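Local coordinates for protein o-succinylbenzoate synthase (Thermosynechococcus elongatus BP-1, PDB 3H7V) that catalyses the magnesium-dependent dehydration of 2-succinyl-6-hydroxy-2,4-cyclohexadiene-1-carboxylate to 2-succinylbenzoate, a step on the route to phylloquinone, at residues Arg163-Gly168 with Tyr192-Leu197; Ala215-Glu220 with Phe239-Thr244. One frame throughout, in Å; residues are numbered along the deposited sequence.

Contact 1: Arg163-Gly168 with Tyr192-Leu197; sequences RLDANG and YVEQPL. With MG (magnesium ion), chain B.
Asp165 and Glu194, paired across two parallel strands, each give one carboxylate oxygen to magnesium: Asp165 OD2 at 2.2 Å and Glu194 OE2 at 1.9 Å. The shared metal lets Asp165 OD2 and Glu194 OE2 sit 2.8 Å apart, their carboxylate planes at 61°; Asp219 and three waters complete six ligands. Lys134 also bonds to Asp165 OD2. Asp165 OD1 accepts a hydrogen bond from metal-bound water 1 and, on its anti side but tilted out of the carboxylate plane, one from Asn167 N at 2.9 Å, an Asx turn that fixes its rotation. Tyr192 OH donates to Glu194 OE1 at 3.2 Å. Leu164 N bonds to Tyr192 O, Glu194 N to Leu164 O at 2.6 Å, and Ala166 N to Glu194 O. With CG anti to its carbonyl carbon (chi1 -63°), Arg163 lays CG over the Tyr192 ring face, 3.9 Å from the centroid; its guanidinium, nearly parallel to the ring (12°), has Tyr192 OH over one face, a salt bridge to Glu191 and a hydrogen bond to Ala293 O. Leu164 CD1 meets Val193 CG2 on the opposite sheet face, where Val193 also packs against helix 172-185. Metal-binding carboxylates at the C-terminal ends of successive barrel strands characterise the enolase superfamily.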
# COMPACT_ATOMS: atom_id res chain seq x y z
N ARG A 163 15.27 1.72 -0.26
CA ARG A 163 14.54 1.06 0.82
C ARG A 163 14.89 -0.41 0.74
O ARG A 163 15.12 -0.94 -0.35
CB ARG A 163 13.03 1.21 0.62
CG ARG A 163 12.54 2.64 0.64
CD ARG A 163 11.14 2.77 0.09
NE ARG A 163 10.71 4.17 0.10
CZ ARG A 163 9.59 4.62 -0.44
NH1 ARG A 163 8.75 3.80 -1.05
NH2 ARG A 163 9.32 5.92 -0.38
N LEU A 164 14.96 -1.07 1.89
CA LEU A 164 15.25 -2.49 1.92
C LEU A 164 14.02 -3.15 2.51
O LEU A 164 13.53 -2.73 3.55
CB LEU A 164 16.46 -2.78 2.81
CG LEU A 164 17.77 -2.07 2.47
CD1 LEU A 164 18.86 -2.54 3.42
CD2 LEU A 164 18.17 -2.36 1.02
N ASP A 165 13.50 -4.18 1.86
CA ASP A 165 12.32 -4.84 2.39
C ASP A 165 12.63 -6.29 2.75
O ASP A 165 12.90 -7.11 1.87
CB ASP A 165 11.17 -4.80 1.37
CG ASP A 165 9.82 -5.08 2.01
OD1 ASP A 165 9.79 -5.75 3.06
OD2 ASP A 165 8.79 -4.64 1.45
N ALA A 166 12.60 -6.60 4.04
CA ALA A 166 12.88 -7.95 4.50
C ALA A 166 11.62 -8.82 4.57
O ALA A 166 11.71 -10.02 4.82
CB ALA A 166 13.55 -7.90 5.86
N ASN A 167 10.46 -8.21 4.35
CA ASN A 167 9.19 -8.92 4.38
C ASN A 167 9.02 -9.75 5.66
O ASN A 167 8.40 -10.82 5.63
CB ASN A 167 9.05 -9.83 3.15
CG ASN A 167 9.09 -9.06 1.85
OD1 ASN A 167 10.10 -9.04 1.15
ND2 ASN A 167 7.98 -8.40 1.52
N GLY A 168 9.56 -9.24 6.76
CA GLY A 168 9.47 -9.90 8.05
C GLY A 168 10.14 -11.26 8.09
O GLY A 168 9.76 -12.12 8.90
N TYR A 192 15.01 3.54 4.61
CA TYR A 192 14.56 2.73 5.73
C TYR A 192 14.58 1.25 5.41
O TYR A 192 14.76 0.85 4.26
CB TYR A 192 13.13 3.12 6.17
CG TYR A 192 12.03 2.97 5.12
CD1 TYR A 192 11.35 4.10 4.65
CD2 TYR A 192 11.62 1.72 4.67
CE1 TYR A 192 10.28 3.97 3.75
CE2 TYR A 192 10.56 1.58 3.77
CZ TYR A 192 9.89 2.71 3.32
OH TYR A 192 8.83 2.58 2.46
N VAL A 193 14.42 0.44 6.45
CA VAL A 193 14.35 -1.01 6.29
C VAL A 193 12.89 -1.32 6.58
O VAL A 193 12.38 -0.98 7.64
CB VAL A 193 15.24 -1.76 7.30
CG1 VAL A 193 14.98 -3.25 7.20
CG2 VAL A 193 16.71 -1.48 7.00
N GLU A 194 12.22 -1.93 5.61
CA GLU A 194 10.80 -2.26 5.75
C GLU A 194 10.59 -3.63 6.38
O GLU A 194 11.15 -4.62 5.92
CB GLU A 194 10.14 -2.19 4.37
CG GLU A 194 8.61 -2.02 4.38
CD GLU A 194 8.05 -1.65 3.01
OE1 GLU A 194 8.31 -0.53 2.53
OE2 GLU A 194 7.36 -2.49 2.40
N GLN A 195 9.79 -3.66 7.44
CA GLN A 195 9.43 -4.89 8.16
C GLN A 195 10.59 -5.87 8.38
O GLN A 195 10.60 -6.97 7.84
CB GLN A 195 8.29 -5.59 7.42
CG GLN A 195 7.45 -6.55 8.27
CD GLN A 195 6.56 -5.83 9.27
OE1 GLN A 195 5.87 -4.87 8.92
NE2 GLN A 195 6.55 -6.30 10.51
N PRO A 196 11.58 -5.48 9.20
CA PRO A 196 12.70 -6.40 9.44
C PRO A 196 12.30 -7.70 10.12
O PRO A 196 12.89 -8.75 9.86
CB PRO A 196 13.66 -5.55 10.29
CG PRO A 196 12.74 -4.59 11.00
CD PRO A 196 11.78 -4.20 9.90
N LEU A 197 11.30 -7.64 10.99
CA LEU A 197 10.83 -8.82 11.71
C LEU A 197 9.35 -9.06 11.44
O LEU A 197 8.63 -8.15 11.02
CB LEU A 197 11.02 -8.61 13.22
CG LEU A 197 12.43 -8.33 13.73
CD1 LEU A 197 12.37 -7.96 15.21
CD2 LEU A 197 13.31 -9.55 13.52
MG MG B . 6.80 -4.33 2.23
O HOH W 1 7.48 -5.06 4.06
O HOH W 2 6.13 -6.29 1.85
O HOH W 3 6.18 -3.98 0.19

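Contact 2: Ala215-Glu220 with Phe239-Thr244. With MG (magnesium ion), chain B.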
# COMPACT_ATOMS: atom_id res chain seq x y z
N ALA A 215 16.33 4.08 9.92
CA ALA A 215 14.89 4.09 10.11
C ALA A 215 14.24 2.77 9.75
O ALA A 215 14.72 2.04 8.88
CB ALA A 215 14.26 5.22 9.29
N ILE A 216 13.13 2.47 10.41
CA ILE A 216 12.39 1.24 10.16
C ILE A 216 10.96 1.57 9.76
O ILE A 216 10.36 2.51 10.29
CB ILE A 216 12.37 0.33 11.42
CG1 ILE A 216 13.81 0.00 11.83
CG2 ILE A 216 11.58 -0.94 11.15
CD1 ILE A 216 13.91 -0.89 13.06
N ALA A 217 10.41 0.80 8.83
CA ALA A 217 9.05 1.01 8.37
C ALA A 217 8.19 -0.23 8.62
O ALA A 217 8.63 -1.36 8.41
CB ALA A 217 9.02 1.35 6.88
N LEU A 218 6.95 0.00 9.05
CA LEU A 218 6.02 -1.09 9.28
C LEU A 218 5.18 -1.24 8.02
O LEU A 218 4.72 -0.25 7.45
CB LEU A 218 5.11 -0.78 10.46
CG LEU A 218 5.82 -0.65 11.81
CD1 LEU A 218 4.82 -0.19 12.85
CD2 LEU A 218 6.45 -1.97 12.20
N ASP A 219 4.98 -2.48 7.58
CA ASP A 219 4.18 -2.74 6.38
C ASP A 219 3.19 -3.84 6.75
O ASP A 219 2.02 -3.57 7.00
CB ASP A 219 5.08 -3.16 5.22
CG ASP A 219 4.31 -3.42 3.93
OD1 ASP A 219 3.09 -3.17 3.90
OD2 ASP A 219 4.94 -3.87 2.94
N GLU A 220 3.68 -5.07 6.80
CA GLU A 220 2.84 -6.21 7.16
C GLU A 220 2.17 -5.98 8.52
O GLU A 220 1.06 -6.47 8.78
CB GLU A 220 3.67 -7.50 7.20
CG GLU A 220 3.97 -8.10 5.83
CD GLU A 220 5.16 -7.48 5.11
OE1 GLU A 220 5.70 -6.45 5.58
OE2 GLU A 220 5.55 -8.02 4.05
N PHE A 239 8.54 4.71 10.16
CA PHE A 239 7.59 4.95 9.09
C PHE A 239 6.43 3.96 9.11
O PHE A 239 6.53 2.86 9.67
CB PHE A 239 8.30 4.85 7.73
CG PHE A 239 9.28 5.96 7.49
CD1 PHE A 239 8.88 7.16 6.91
CD2 PHE A 239 10.61 5.82 7.88
CE1 PHE A 239 9.78 8.20 6.72
CE2 PHE A 239 11.53 6.85 7.69
CZ PHE A 239 11.11 8.05 7.10
N PHE A 240 5.32 4.37 8.49
CA PHE A 240 4.12 3.55 8.38
C PHE A 240 3.83 3.43 6.89
O PHE A 240 3.69 4.45 6.21
CB PHE A 240 2.91 4.25 9.00
CG PHE A 240 2.99 4.42 10.49
CD1 PHE A 240 2.46 3.46 11.35
CD2 PHE A 240 3.55 5.57 11.04
CE1 PHE A 240 2.49 3.65 12.73
CE2 PHE A 240 3.58 5.77 12.42
CZ PHE A 240 3.05 4.80 13.27
N VAL A 241 3.75 2.21 6.38
CA VAL A 241 3.43 2.01 4.97
C VAL A 241 1.91 1.84 4.95
O VAL A 241 1.37 0.83 5.41
CB VAL A 241 4.13 0.75 4.41
CG1 VAL A 241 3.65 0.48 2.98
CG2 VAL A 241 5.64 0.97 4.42
N ILE A 242 1.22 2.85 4.43
CA ILE A 242 -0.23 2.83 4.38
C ILE A 242 -0.80 2.28 3.07
O ILE A 242 -0.50 2.81 2.00
CB ILE A 242 -0.81 4.26 4.57
CG1 ILE A 242 -0.31 4.88 5.89
CG2 ILE A 242 -2.34 4.22 4.54
CD1 ILE A 242 -0.74 4.13 7.15
N LYS A 243 -1.60 1.23 3.16
CA LYS A 243 -2.27 0.67 1.99
C LYS A 243 -3.68 1.21 2.13
O LYS A 243 -4.54 0.60 2.76
CB LYS A 243 -2.28 -0.86 2.03
CG LYS A 243 -0.97 -1.52 1.59
CD LYS A 243 0.15 -1.33 2.61
CE LYS A 243 -0.18 -2.03 3.93
NZ LYS A 243 0.92 -1.87 4.93
N THR A 244 -3.91 2.38 1.54
CA THR A 244 -5.20 3.06 1.65
C THR A 244 -6.43 2.22 1.31
O THR A 244 -7.45 2.32 1.99
CB THR A 244 -5.18 4.34 0.79
OG1 THR A 244 -4.07 5.15 1.20
CG2 THR A 244 -6.46 5.15 0.99
MG MG B . 6.80 -4.33 2.23
O HOH W 1 7.48 -5.06 4.06
O HOH W 2 6.13 -6.29 1.85
O HOH W 3 6.18 -3.98 0.19
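The Phe239 ring meets Ala215 at its edge, where the alanine CB lies in the ring plane, 3.6 Å from Phe239 CE2. Around the same ring gather Tyr192, Arg265 in a cation-pi contact and His292 edge-to-face. Phe240, on the other side of the sheet with Leu218, is met obliquely by Leu218 CD1 and edge-to-face by Trp236. Between the strands, Phe239 N bonds to Ile216 O and Leu218 N to Phe239 O, the latter donor standing above the carbonyl plane; Val241 N meets Leu218 O nearly in line with the carbonyl, at 2.9 Å. Ala217 CB packs against Phe239 CB at 3.7 Å. Beyond the last of these bonds the strands are joined by Lys243, whose chain bends at chi2 and chi3 (71° and 64°) and so folds its amine back to the strand ends. Lys243 NZ forms a salt bridge with Asp219 OD1 at 2.7 Å, on the anti lone pair, and bonds to Asp219 O, Val241 O and Val222 O. Asp219 OD2 binds magnesium at 2.0 Å, so one carboxylate bridges metal and lysine. A methionine in place of Lys243 would probably leave Asp219 OD1 without its charged mate and the carboxylate freer to turn. From the second shell, Glu220 accepts hydrogen bonds from two metal-bound waters, water 1 at OE1 (2.7 Å) and water 2 at OE2. Lys243 is probably the proton acceptor, and its place beside the third metal carboxylate, one barrel strand further on, matches the active-site layout of the mandelate racemase/muconate lactonizing enzyme family.

Overall arrangement
From the N terminus, the chain passes the antiparallel sheet of the N-terminal domain before entering the parallel strands of the barrel. Contact 1 closes first, bringing strand 190-194 beside strand 161-165 after the excursion through helix 172-185. Contact 2 follows in series, neither nesting with nor crossing it, and closes a second beta-alpha-beta unit through helix 225-233. Their centres lie about 9 Å apart, strands 190-194 and 216-218 being neighbours in the same sheet; Gln195 N, 2.8 Å from Ala217 O, probably forms a hydrogen bond across that seam. Together the contacts span four consecutive barrel strands and bring all three protein ligands to one magnesium ion.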